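Local coordinates for protein Myo-inositol dehydrogenase (Corynebacterium glutamicum, PDB 3EUW) that probably oxidises myo-inositol at the expense of NAD+, as an inositol 2-dehydrogenase of the Gfo/Idh/MocA family, at residues R240-G245 with M249-N254; L149-R154 with L179-F184; A85-I90 with K109-D114; A8-G13 with E59-D64; A317-E322 with V330-A335. One frame throughout, in Å; residues are numbered along the deposited sequence.

In chain order the contacts run interaction 4, 3, 2, 1 and 5. Interactions 4 and 3, centres about 17 Å apart, belong to the parallel sheet and helices of the N-terminal Rossmann domain and meet through Phe61, Arg63 and Arg88. Interactions 1, 2 and 5 share the mixed sheet of the other domain. Interaction 1 forms its outer hairpin, interaction 2 packs a helix on the neighbouring strand 146-154, and interaction 5 lies by the opposite outermost strand, 330-331; centres 1 and 5 are about 26 Å apart. Interactions 1 and 2 both reach one neighbouring subunit, and 1 a further one, so this sheet serves the tetramer; interactions 3, 4 and 5 stay within the chain.

Interaction 1. Residues R240-G245 with M249-N254; sequences RLEAFG and MLAADN
Ala243 and Leu250 grip each other with two backbone hydrogen bonds: Ala243 N gives to Leu250 O at 2.8 Å, almost straight at 176°, and Leu250 N returns one to Ala243 O at 2.9 Å. Two residues along, past the Glu242-Ala251 pair, Ala252 N donates to Leu241 O, again at 2.9 Å. The strand axes run at 176°, so the pairing is antiparallel, with Glu242-Ala251 and Phe244-Met249 as the non-hydrogen-bonded pairs. On their face of the sheet selenomethionine 249, CG anti to its backbone N and extended as far as SE, carries SE over the Glu242 side chain, 3.2 Å from OE2. That contact does not satisfy the carboxylate. Its OE2 is salt-bridged to Arg154 of a neighbouring subunit and its OE1 to Arg240 of that subunit, a bridge made mutually by the two copies through Arg240 NH1. Near the plane of the Phe244 ring, at its edge, Met249 CB approaches CD1 to 4.1 Å. At the far end Asn254 ND2 sits 3.5 Å from Arg240 CG, the guanidinium and amide planes 62° apart; Asp238 takes both Arg240 NE and Asn254 ND2, and Asn254 OD1 accepts from Gln239 N. Residues 249-252 also pair antiparallel with a strand of a different neighbouring subunit from the one that binds Glu242. This is a beta hairpin on the margin of a mixed sheet that continues across a subunit interface.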
# COMPACT_ATOMS: atom_id res chain seq x y z
N ARG A 240 -14.88 4.69 -1.64
CA ARG A 240 -14.24 4.25 -0.42
C ARG A 240 -15.21 4.25 0.75
O ARG A 240 -16.18 5.02 0.77
CB ARG A 240 -13.03 5.13 -0.11
CG ARG A 240 -11.84 4.88 -1.02
CD ARG A 240 -10.72 5.88 -0.73
NE ARG A 240 -11.03 7.21 -1.25
CZ ARG A 240 -10.71 8.35 -0.65
NH1 ARG A 240 -10.07 8.34 0.51
NH2 ARG A 240 -10.99 9.52 -1.24
N LEU A 241 -14.94 3.38 1.71
CA LEU A 241 -15.78 3.28 2.88
C LEU A 241 -14.91 2.91 4.07
O LEU A 241 -14.05 2.03 3.97
CB LEU A 241 -16.88 2.24 2.68
CG LEU A 241 -17.87 2.10 3.84
CD1 LEU A 241 -19.19 1.55 3.32
CD2 LEU A 241 -17.29 1.20 4.91
N GLU A 242 -15.15 3.57 5.19
CA GLU A 242 -14.39 3.33 6.40
C GLU A 242 -15.35 3.19 7.58
O GLU A 242 -16.20 4.05 7.80
CB GLU A 242 -13.44 4.51 6.62
CG GLU A 242 -12.62 4.45 7.88
CD GLU A 242 -11.83 5.74 8.13
OE1 GLU A 242 -11.30 6.33 7.17
OE2 GLU A 242 -11.74 6.16 9.29
N ALA A 243 -15.21 2.10 8.33
CA ALA A 243 -16.01 1.87 9.53
C ALA A 243 -15.06 1.91 10.73
O ALA A 243 -14.11 1.13 10.82
CB ALA A 243 -16.70 0.52 9.45
N PHE A 244 -15.30 2.84 11.64
CA PHE A 244 -14.45 2.97 12.82
C PHE A 244 -15.22 2.59 14.07
O PHE A 244 -16.32 3.11 14.31
CB PHE A 244 -13.95 4.42 12.95
CG PHE A 244 -13.14 4.67 14.20
CD1 PHE A 244 -11.79 4.32 14.25
CD2 PHE A 244 -13.73 5.24 15.32
CE1 PHE A 244 -11.04 4.54 15.41
CE2 PHE A 244 -12.97 5.45 16.49
CZ PHE A 244 -11.63 5.10 16.53
N GLY A 245 -14.65 1.70 14.87
CA GLY A 245 -15.31 1.26 16.08
C GLY A 245 -14.45 1.36 17.32
O GLY A 245 -13.29 1.78 17.25
N MSE A 249 -10.66 -0.34 13.11
CA MSE A 249 -11.28 0.20 11.92
C MSE A 249 -11.15 -0.77 10.77
O MSE A 249 -10.17 -1.50 10.67
CB MSE A 249 -10.62 1.52 11.49
CG MSE A 249 -10.78 1.84 9.98
SE MSE A 249 -9.99 3.54 9.57
CE MSE A 249 -8.08 3.12 9.64
N LEU A 250 -12.15 -0.76 9.91
CA LEU A 250 -12.19 -1.60 8.72
C LEU A 250 -12.44 -0.63 7.59
O LEU A 250 -13.40 0.14 7.63
CB LEU A 250 -13.33 -2.62 8.81
CG LEU A 250 -13.08 -3.78 9.78
CD1 LEU A 250 -14.33 -4.60 9.94
CD2 LEU A 250 -11.93 -4.65 9.24
N ALA A 251 -11.58 -0.63 6.59
CA ALA A 251 -11.76 0.27 5.47
C ALA A 251 -11.56 -0.50 4.17
O ALA A 251 -10.81 -1.48 4.15
CB ALA A 251 -10.78 1.44 5.56
N ALA A 252 -12.24 -0.05 3.12
CA ALA A 252 -12.14 -0.67 1.81
C ALA A 252 -11.51 0.31 0.84
O ALA A 252 -11.93 1.46 0.73
CB ALA A 252 -13.53 -1.09 1.30
N ASP A 253 -10.48 -0.16 0.13
CA ASP A 253 -9.78 0.65 -0.85
C ASP A 253 -10.54 0.57 -2.16
O ASP A 253 -11.51 -0.18 -2.29
CB ASP A 253 -8.36 0.12 -1.11
CG ASP A 253 -7.44 0.26 0.08
OD1 ASP A 253 -7.37 1.36 0.67
OD2 ASP A 253 -6.75 -0.74 0.41
N ASN A 254 -10.07 1.34 -3.13
CA ASN A 254 -10.65 1.33 -4.46
C ASN A 254 -10.06 0.15 -5.21
O ASN A 254 -9.10 -0.46 -4.76
CB ASN A 254 -10.34 2.63 -5.18
CG ASN A 254 -11.29 3.75 -4.80
OD1 ASN A 254 -12.51 3.59 -4.91
ND2 ASN A 254 -10.75 4.88 -4.36

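Interaction 2. Residues L149-R154 with L179-F184; sequences LVIISR and LDMARF
The strand bearing Leu149 and Ile151 and the helix bearing Met181 and Ala182 run nearly antiparallel, at 155° between the axes of segments 149-154 and 179-184, and approach to 10.0 Å. At that separation the backbones do not bond to each other; the nearest CA atoms, those of Leu149 and Ala182, are 7.5 Å apart. Contact falls to two strand residues, spaced two apart and therefore on the same face of the sheet, and to two consecutive helix residues. Ile151 has CG1 anti to its carbonyl carbon (chi1 -55°) and an extended end, which sends CD1 out to meet Met181 CG at 3.8 Å, the two side chains crossing at a slant. Leu149 reaches across with its CD2 branch, 4.0 Å from Ala182 CA, where the short alanine side chain lets the leucine come close to the helix backbone. Here helix 169-185 lies along a face of the mixed sheet in the C-terminal domain, a two-layer alpha/beta packing, and the helix touches three adjacent strands of it: Met181 also rests on Leu241 of strand 238-245, and Ala182 on Ile225 of strand 224-230. Selenomethionine 181 bends at its second torsion (69°) after touching Ile151. Its SE thereby turns away from the strand to the edge of the Phe184 ring, in plane, 4.0 Å from CD2 of Phe184.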
# COMPACT_ATOMS: atom_id res chain seq x y z
N LEU A 149 -18.85 6.06 10.45
CA LEU A 149 -18.89 5.43 9.14
C LEU A 149 -18.60 6.56 8.15
O LEU A 149 -19.38 7.49 8.03
CB LEU A 149 -20.26 4.81 8.89
CG LEU A 149 -20.42 3.93 7.65
CD1 LEU A 149 -19.47 2.74 7.71
CD2 LEU A 149 -21.85 3.46 7.55
N VAL A 150 -17.47 6.47 7.46
CA VAL A 150 -17.08 7.51 6.52
C VAL A 150 -17.12 6.98 5.11
O VAL A 150 -16.45 6.01 4.78
CB VAL A 150 -15.68 8.03 6.83
CG1 VAL A 150 -15.32 9.16 5.89
CG2 VAL A 150 -15.61 8.49 8.29
N ILE A 151 -17.94 7.62 4.28
CA ILE A 151 -18.12 7.19 2.91
C ILE A 151 -17.72 8.28 1.94
O ILE A 151 -18.11 9.43 2.09
CB ILE A 151 -19.59 6.78 2.67
CG1 ILE A 151 -19.99 5.72 3.70
CG2 ILE A 151 -19.77 6.26 1.25
CD1 ILE A 151 -21.46 5.28 3.65
N ILE A 152 -16.91 7.92 0.96
CA ILE A 152 -16.46 8.88 -0.03
C ILE A 152 -16.74 8.34 -1.41
O ILE A 152 -16.10 7.38 -1.87
CB ILE A 152 -14.96 9.19 0.10
CG1 ILE A 152 -14.68 9.79 1.49
CG2 ILE A 152 -14.51 10.13 -1.02
CD1 ILE A 152 -13.22 10.09 1.78
N SER A 153 -17.71 8.96 -2.07
CA SER A 153 -18.11 8.59 -3.40
C SER A 153 -17.97 9.79 -4.33
O SER A 153 -18.52 10.87 -4.08
CB SER A 153 -19.57 8.12 -3.40
OG SER A 153 -19.75 7.00 -2.53
N ARG A 154 -17.23 9.60 -5.41
CA ARG A 154 -17.06 10.66 -6.38
C ARG A 154 -17.21 10.08 -7.78
O ARG A 154 -16.49 9.16 -8.17
CB ARG A 154 -15.69 11.32 -6.22
CG ARG A 154 -15.48 11.96 -4.86
CD ARG A 154 -14.03 12.46 -4.71
NE ARG A 154 -13.84 13.30 -3.54
CZ ARG A 154 -12.82 13.19 -2.69
NH1 ARG A 154 -11.87 12.27 -2.88
NH2 ARG A 154 -12.76 13.99 -1.64
N LEU A 179 -26.69 6.72 1.22
CA LEU A 179 -27.64 6.77 2.32
C LEU A 179 -28.13 5.37 2.64
O LEU A 179 -28.36 5.03 3.80
CB LEU A 179 -28.82 7.67 1.95
CG LEU A 179 -28.40 9.14 1.85
CD1 LEU A 179 -29.52 9.94 1.22
CD2 LEU A 179 -28.05 9.68 3.27
N ASP A 180 -28.27 4.54 1.61
CA ASP A 180 -28.71 3.17 1.84
C ASP A 180 -27.57 2.37 2.47
O ASP A 180 -27.80 1.55 3.37
CB ASP A 180 -29.14 2.48 0.54
CG ASP A 180 -29.50 1.02 0.77
OD1 ASP A 180 -30.58 0.76 1.34
OD2 ASP A 180 -28.70 0.13 0.40
N MSE A 181 -26.36 2.60 2.00
CA MSE A 181 -25.20 1.89 2.53
C MSE A 181 -25.12 2.22 4.03
O MSE A 181 -24.82 1.37 4.87
CB MSE A 181 -23.94 2.34 1.80
CG MSE A 181 -22.63 1.87 2.42
SE MSE A 181 -22.52 -0.05 2.16
CE MSE A 181 -22.54 -0.24 0.22
N ALA A 182 -25.42 3.47 4.34
CA ALA A 182 -25.39 3.91 5.71
C ALA A 182 -26.39 3.09 6.55
O ALA A 182 -26.04 2.61 7.62
CB ALA A 182 -25.71 5.38 5.79
N ARG A 183 -27.62 2.92 6.06
CA ARG A 183 -28.62 2.15 6.79
C ARG A 183 -28.26 0.67 6.87
O ARG A 183 -28.69 -0.03 7.78
CB ARG A 183 -30.02 2.31 6.16
CG ARG A 183 -30.64 3.67 6.44
CD ARG A 183 -32.15 3.68 6.19
NE ARG A 183 -32.82 2.69 7.03
CZ ARG A 183 -33.33 1.55 6.60
NH1 ARG A 183 -33.26 1.23 5.31
NH2 ARG A 183 -33.89 0.71 7.46
N PHE A 184 -27.46 0.20 5.92
CA PHE A 184 -27.02 -1.18 5.89
C PHE A 184 -26.23 -1.42 7.17
O PHE A 184 -26.28 -2.51 7.76
CB PHE A 184 -26.14 -1.41 4.66
CG PHE A 184 -25.69 -2.84 4.46
CD1 PHE A 184 -26.41 -3.91 4.99
CD2 PHE A 184 -24.59 -3.12 3.65
CE1 PHE A 184 -26.05 -5.23 4.71
CE2 PHE A 184 -24.22 -4.45 3.36
CZ PHE A 184 -24.95 -5.50 3.90

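Interaction 3. Residues A85-I90 with K109-D114; sequences AVERGI and KEKIGD
Glu87 and Lys111 face each other with opposite charges yet make no salt bridge: Glu87 OE2 stays 5.8 Å from Lys111 NZ and instead comes nearest to the aliphatic shaft, 4.0 Å from Lys111 CD. The lysine begins extended and bends at its third torsion (-67°), which swings the ammonium away from the carboxylate and leaves CG and CD as the part beside OE2; the two chains cross at a slant. Next to this charged pair is a single apolar touch, Val86 CG1 to Ile112 CB at 4.1 Å. The valine presents the branch anti to its backbone N, and the isoleucine meets it at the branch point. Phe307 of helix 307-326 and Thr83 also pack on Ile112. Both segments are helix ends. The first closes in a Schellman motif, in which Gly89, at a phi of 66°, is the C-prime residue, with Ile90 N bonded to Ala85 O at 2.8 Å and Gly89 N to Val86 O at 2.8 Å. Ala85 O also takes Arg88 N, the two donors reaching it from opposite faces of the carbonyl plane. Helices 78-87 and 102-112 lead into strands 92-94 and 119-121, adjacent in the parallel sheet of the Rossmann fold, and pack as neighbours against it. With no hydrogen bond between the segments, the ends are joined by van der Waals contact beside a charge pair that can contribute at most a long-range, probably solvent-weakened attraction.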
# COMPACT_ATOMS: atom_id res chain seq x y z
N ALA A 85 -46.26 -6.17 -11.78
CA ALA A 85 -45.63 -7.43 -11.42
C ALA A 85 -46.17 -7.97 -10.11
O ALA A 85 -46.59 -9.12 -10.02
CB ALA A 85 -44.12 -7.25 -11.34
N VAL A 86 -46.16 -7.12 -9.09
CA VAL A 86 -46.65 -7.52 -7.78
C VAL A 86 -48.12 -7.93 -7.81
O VAL A 86 -48.51 -8.90 -7.16
CB VAL A 86 -46.43 -6.37 -6.75
CG1 VAL A 86 -47.19 -6.66 -5.48
CG2 VAL A 86 -44.96 -6.24 -6.43
N GLU A 87 -48.95 -7.21 -8.56
CA GLU A 87 -50.37 -7.54 -8.65
C GLU A 87 -50.58 -8.93 -9.24
O GLU A 87 -51.64 -9.53 -9.06
CB GLU A 87 -51.12 -6.50 -9.48
CG GLU A 87 -51.08 -5.09 -8.89
CD GLU A 87 -52.02 -4.13 -9.59
OE1 GLU A 87 -52.08 -4.13 -10.84
OE2 GLU A 87 -52.70 -3.36 -8.87
N ARG A 88 -49.58 -9.43 -9.96
CA ARG A 88 -49.67 -10.76 -10.53
C ARG A 88 -48.84 -11.75 -9.72
O ARG A 88 -48.58 -12.86 -10.16
CB ARG A 88 -49.21 -10.76 -12.00
CG ARG A 88 -50.24 -10.16 -12.95
CD ARG A 88 -50.00 -10.62 -14.37
NE ARG A 88 -49.97 -12.08 -14.45
CZ ARG A 88 -49.60 -12.76 -15.53
NH1 ARG A 88 -49.21 -12.12 -16.62
NH2 ARG A 88 -49.59 -14.09 -15.51
N GLY A 89 -48.45 -11.33 -8.52
CA GLY A 89 -47.66 -12.19 -7.66
C GLY A 89 -46.28 -12.50 -8.20
O GLY A 89 -45.66 -13.49 -7.81
N ILE A 90 -45.80 -11.68 -9.12
CA ILE A 90 -44.48 -11.90 -9.69
C ILE A 90 -43.45 -11.03 -8.98
O ILE A 90 -43.57 -9.80 -8.96
CB ILE A 90 -44.44 -11.54 -11.18
CG1 ILE A 90 -45.55 -12.29 -11.93
CG2 ILE A 90 -43.07 -11.89 -11.76
CD1 ILE A 90 -45.71 -11.84 -13.38
N LYS A 109 -47.16 2.14 -2.51
CA LYS A 109 -47.16 1.28 -1.34
C LYS A 109 -48.57 0.90 -0.88
O LYS A 109 -48.80 -0.20 -0.40
CB LYS A 109 -46.41 1.94 -0.20
CG LYS A 109 -46.27 1.06 1.03
CD LYS A 109 -45.42 1.77 2.07
CE LYS A 109 -45.16 0.89 3.28
NZ LYS A 109 -44.25 1.59 4.22
N GLU A 110 -49.50 1.84 -1.01
CA GLU A 110 -50.88 1.61 -0.61
C GLU A 110 -51.60 0.66 -1.57
O GLU A 110 -52.26 -0.28 -1.15
CB GLU A 110 -51.63 2.95 -0.54
CG GLU A 110 -51.56 3.62 0.82
CD GLU A 110 -51.70 5.14 0.73
OE1 GLU A 110 -52.45 5.62 -0.14
OE2 GLU A 110 -51.05 5.84 1.55
N LYS A 111 -51.47 0.90 -2.87
CA LYS A 111 -52.13 0.06 -3.85
C LYS A 111 -51.69 -1.40 -3.76
O LYS A 111 -52.52 -2.31 -3.76
CB LYS A 111 -51.87 0.58 -5.27
CG LYS A 111 -52.64 -0.19 -6.34
CD LYS A 111 -52.50 0.45 -7.72
CE LYS A 111 -53.18 1.81 -7.79
NZ LYS A 111 -53.12 2.40 -9.17
N ILE A 112 -50.39 -1.64 -3.65
CA ILE A 112 -49.87 -3.00 -3.59
C ILE A 112 -49.99 -3.66 -2.21
O ILE A 112 -50.03 -4.88 -2.10
CB ILE A 112 -48.39 -3.05 -4.03
CG1 ILE A 112 -47.51 -2.31 -3.03
CG2 ILE A 112 -48.23 -2.41 -5.40
CD1 ILE A 112 -46.04 -2.38 -3.35
N GLY A 113 -50.04 -2.84 -1.17
CA GLY A 113 -50.16 -3.38 0.18
C GLY A 113 -49.13 -4.45 0.52
O GLY A 113 -47.92 -4.21 0.49
N ASP A 114 -49.62 -5.64 0.86
CA ASP A 114 -48.75 -6.76 1.23
C ASP A 114 -47.90 -7.26 0.05
O ASP A 114 -46.94 -8.01 0.25
CB ASP A 114 -49.60 -7.90 1.80
CG ASP A 114 -50.20 -7.56 3.15
OD1 ASP A 114 -49.45 -7.55 4.15
OD2 ASP A 114 -51.42 -7.28 3.22

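Interaction 4. Residues A8-G13 with E59-D64; sequences ALFGAG and EVFARD
Ala8 opens the contact by directing its CB at Val60, whose CG1 it meets at 3.9 Å. Leu9 turns to the other face of the sheet. Phe10 returns to the Val60 side, and its CZ is the atom that does most of the touching: 3.6 Å from Val60 CG2 and 4.1 Å from Phe61 CE2, both approaches oblique to the ring. Val60 and Phe10 come at each other from opposite directions, the valine straddling the end of the ring with both methyls, since CG1 also lies 3.8 Å from Phe10 CZ. This is the first strand of the Rossmann fold with the end of the short helix 57-60 and the turn that follows laid against it, a type I turn from Val60 to Arg63 closed by Arg63 N to Val60 O at 3.0 Å. Beyond the strand, Gly11 takes a positive phi (105°) and Ala12 N bonds Asp36. Gly13 then stands at the N-cap of helix 14-25. The two glycines fit the GxGxxG pattern, consistent with a dinucleotide-binding loop. Phe61 also packs on Ile69 of the neighbouring strand 68-71 and on Ala85 of helix 78-87.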
# COMPACT_ATOMS: atom_id res chain seq x y z
N ALA A 8 -38.06 -12.11 -16.80
CA ALA A 8 -38.42 -11.11 -17.80
C ALA A 8 -37.61 -9.85 -17.46
O ALA A 8 -37.57 -9.43 -16.30
CB ALA A 8 -39.91 -10.82 -17.73
N LEU A 9 -36.98 -9.25 -18.47
CA LEU A 9 -36.17 -8.06 -18.27
C LEU A 9 -36.73 -6.81 -18.94
O LEU A 9 -37.11 -6.84 -20.11
CB LEU A 9 -34.75 -8.30 -18.80
CG LEU A 9 -33.84 -7.07 -18.91
CD1 LEU A 9 -33.50 -6.56 -17.51
CD2 LEU A 9 -32.56 -7.43 -19.67
N PHE A 10 -36.77 -5.71 -18.18
CA PHE A 10 -37.26 -4.43 -18.70
C PHE A 10 -36.09 -3.46 -18.87
O PHE A 10 -35.38 -3.16 -17.91
CB PHE A 10 -38.30 -3.82 -17.76
CG PHE A 10 -39.66 -4.42 -17.91
CD1 PHE A 10 -40.49 -4.01 -18.94
CD2 PHE A 10 -40.10 -5.42 -17.04
CE1 PHE A 10 -41.74 -4.59 -19.12
CE2 PHE A 10 -41.35 -6.00 -17.21
CZ PHE A 10 -42.17 -5.59 -18.25
N GLY A 11 -35.89 -2.99 -20.09
CA GLY A 11 -34.81 -2.07 -20.38
C GLY A 11 -33.68 -2.77 -21.12
O GLY A 11 -33.16 -3.78 -20.65
N ALA A 12 -33.31 -2.25 -22.28
CA ALA A 12 -32.25 -2.86 -23.05
C ALA A 12 -31.02 -1.96 -22.99
O ALA A 12 -30.04 -2.17 -23.70
CB ALA A 12 -32.69 -3.07 -24.50
N GLY A 13 -31.08 -0.97 -22.11
CA GLY A 13 -29.98 -0.05 -21.94
C GLY A 13 -28.73 -0.71 -21.39
O GLY A 13 -28.62 -1.94 -21.39
N GLU A 59 -47.06 -7.00 -23.56
CA GLU A 59 -46.59 -8.20 -24.23
C GLU A 59 -45.82 -9.11 -23.27
O GLU A 59 -45.78 -10.32 -23.46
CB GLU A 59 -45.71 -7.83 -25.42
CG GLU A 59 -46.45 -6.98 -26.45
CD GLU A 59 -45.53 -6.42 -27.52
OE1 GLU A 59 -45.04 -7.21 -28.36
OE2 GLU A 59 -45.31 -5.20 -27.52
N VAL A 60 -45.21 -8.51 -22.25
CA VAL A 60 -44.48 -9.29 -21.25
C VAL A 60 -45.49 -10.02 -20.37
O VAL A 60 -45.46 -11.24 -20.24
CB VAL A 60 -43.63 -8.38 -20.32
CG1 VAL A 60 -43.11 -9.19 -19.15
CG2 VAL A 60 -42.48 -7.77 -21.10
N PHE A 61 -46.37 -9.25 -19.75
CA PHE A 61 -47.38 -9.79 -18.85
C PHE A 61 -48.44 -10.64 -19.54
O PHE A 61 -49.36 -11.14 -18.89
CB PHE A 61 -48.01 -8.64 -18.07
CG PHE A 61 -47.07 -8.00 -17.09
CD1 PHE A 61 -46.56 -8.73 -16.02
CD2 PHE A 61 -46.65 -6.69 -17.25
CE1 PHE A 61 -45.65 -8.16 -15.12
CE2 PHE A 61 -45.74 -6.11 -16.36
CZ PHE A 61 -45.24 -6.86 -15.30
N ALA A 62 -48.31 -10.79 -20.85
CA ALA A 62 -49.23 -11.63 -21.59
C ALA A 62 -48.79 -13.07 -21.35
O ALA A 62 -49.59 -13.99 -21.50
CB ALA A 62 -49.18 -11.30 -23.09
N ARG A 63 -47.53 -13.25 -20.96
CA ARG A 63 -46.99 -14.58 -20.69
C ARG A 63 -47.50 -15.08 -19.36
O ARG A 63 -47.99 -14.29 -18.54
CB ARG A 63 -45.45 -14.56 -20.65
CG ARG A 63 -44.77 -14.02 -21.91
CD ARG A 63 -43.24 -14.00 -21.74
NE ARG A 63 -42.67 -15.34 -21.61
CZ ARG A 63 -42.17 -16.05 -22.62
NH1 ARG A 63 -42.16 -15.54 -23.84
NH2 ARG A 63 -41.68 -17.26 -22.41
N ASP A 64 -47.39 -16.39 -19.12
CA ASP A 64 -47.85 -16.97 -17.86
C ASP A 64 -46.76 -17.82 -17.22
O ASP A 64 -47.03 -18.60 -16.32
CB ASP A 64 -49.13 -17.80 -18.08
CG ASP A 64 -48.89 -19.05 -18.92
OD1 ASP A 64 -47.84 -19.19 -19.58
OD2 ASP A 64 -49.79 -19.92 -18.94

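Interaction 5. Residues A317-E322 with V330-A335; sequences ANACLE and VTLNPA
Glu322 supplies the flat group of this contact, its carboxylate meeting Val330: the methyl CG2 of Val330 comes to 3.7 Å from Glu322 OE1, in an oblique approach tilted out of the carboxylate plane, and the two side chains cross at about a right angle. This touch deserves little weight, because the glutamate is exposed, touches a crystal neighbour and has its first two torsions off the usual staggered values. Deeper in, Ala319 is the hub. Its CB touches Leu332 CD2 at 3.9 Å and Val330 CG1 at 4.2 Å, while its carbonyl O lies 3.8 Å from Val330 CG2. Val330 thus spreads its two methyls over one helical turn, CG1 anti to its own backbone N (chi1 173°) and directed at Ala319, CG2 serving both Ala319 O and Glu322. Leu332 brings its end in beside them and also packs on Leu316 of the same helix. Helix 307-326 here covers a margin of the mixed sheet of the C-terminal domain, where strand 330-331 is the outermost strand in the chain; Val330 and Leu332 make backbone bonds with Val192 and Val190 of strand 189-197. No hydrogen bond joins segments 317-322 and 330-335. Chemically, then, the segment at Val330 and Leu332 takes its polar pairing from the sheet and its apolar cover from the helix, and Glu322 adds at most van der Waals touch.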
# COMPACT_ATOMS: atom_id res chain seq x y z
N ALA A 317 -32.80 11.08 1.51
CA ALA A 317 -32.32 11.99 0.47
C ALA A 317 -33.14 13.29 0.53
O ALA A 317 -32.59 14.38 0.40
CB ALA A 317 -32.43 11.34 -0.91
N ASN A 318 -34.45 13.17 0.74
CA ASN A 318 -35.27 14.38 0.82
C ASN A 318 -34.87 15.19 2.05
O ASN A 318 -34.82 16.42 2.00
CB ASN A 318 -36.77 14.04 0.86
CG ASN A 318 -37.28 13.53 -0.48
OD1 ASN A 318 -36.70 13.82 -1.51
ND2 ASN A 318 -38.39 12.80 -0.46
N ALA A 319 -34.57 14.50 3.15
CA ALA A 319 -34.17 15.20 4.36
C ALA A 319 -32.85 15.93 4.10
O ALA A 319 -32.66 17.05 4.59
CB ALA A 319 -34.02 14.23 5.52
N CYS A 320 -31.97 15.30 3.32
CA CYS A 320 -30.67 15.90 2.99
C CYS A 320 -30.87 17.20 2.23
O CYS A 320 -30.30 18.23 2.60
CB CYS A 320 -29.82 14.97 2.12
SG CYS A 320 -29.03 13.59 2.98
N LEU A 321 -31.66 17.15 1.16
CA LEU A 321 -31.93 18.32 0.34
C LEU A 321 -32.50 19.45 1.18
O LEU A 321 -32.09 20.60 1.06
CB LEU A 321 -32.92 17.98 -0.78
CG LEU A 321 -33.32 19.14 -1.72
CD1 LEU A 321 -32.09 19.67 -2.42
CD2 LEU A 321 -34.33 18.65 -2.74
N GLU A 322 -33.45 19.12 2.04
CA GLU A 322 -34.08 20.12 2.90
C GLU A 322 -33.06 20.75 3.86
O GLU A 322 -33.07 21.96 4.08
CB GLU A 322 -35.22 19.50 3.68
CG GLU A 322 -36.46 20.36 3.74
CD GLU A 322 -36.54 21.15 5.01
OE1 GLU A 322 -36.30 20.56 6.08
OE2 GLU A 322 -36.84 22.35 4.95
N VAL A 330 -32.02 18.17 10.33
CA VAL A 330 -33.41 17.74 10.19
C VAL A 330 -33.68 16.49 11.02
O VAL A 330 -32.99 15.49 10.89
CB VAL A 330 -33.75 17.44 8.69
CG1 VAL A 330 -35.14 16.82 8.57
CG2 VAL A 330 -33.69 18.72 7.87
N THR A 331 -34.70 16.56 11.88
CA THR A 331 -35.09 15.42 12.72
C THR A 331 -36.14 14.61 11.96
O THR A 331 -37.22 15.11 11.66
CB THR A 331 -35.68 15.89 14.06
OG1 THR A 331 -34.67 16.56 14.82
CG2 THR A 331 -36.19 14.70 14.86
N LEU A 332 -35.81 13.37 11.64
CA LEU A 332 -36.70 12.49 10.90
C LEU A 332 -38.03 12.19 11.57
O LEU A 332 -39.07 12.20 10.92
CB LEU A 332 -35.98 11.19 10.60
CG LEU A 332 -34.77 11.35 9.68
CD1 LEU A 332 -34.00 10.05 9.60
CD2 LEU A 332 -35.25 11.79 8.31
N ASN A 333 -38.01 11.92 12.87
CA ASN A 333 -39.24 11.62 13.59
C ASN A 333 -39.44 12.53 14.80
O ASN A 333 -38.85 12.32 15.86
CB ASN A 333 -39.24 10.15 14.04
CG ASN A 333 -39.13 9.18 12.88
OD1 ASN A 333 -39.95 9.20 11.96
ND2 ASN A 333 -38.11 8.32 12.92
N PRO A 334 -40.28 13.58 14.64
CA PRO A 334 -40.61 14.57 15.67
C PRO A 334 -41.05 13.99 17.02
O PRO A 334 -41.17 12.77 17.17
CB PRO A 334 -41.71 15.40 15.00
CG PRO A 334 -41.30 15.36 13.55
CD PRO A 334 -40.94 13.90 13.37
N ALA A 335 -41.31 14.87 17.98
CA ALA A 335 -41.74 14.46 19.32
C ALA A 335 -43.24 14.66 19.53
O ALA A 335 -43.94 13.65 19.79
CB ALA A 335 -40.95 15.24 20.38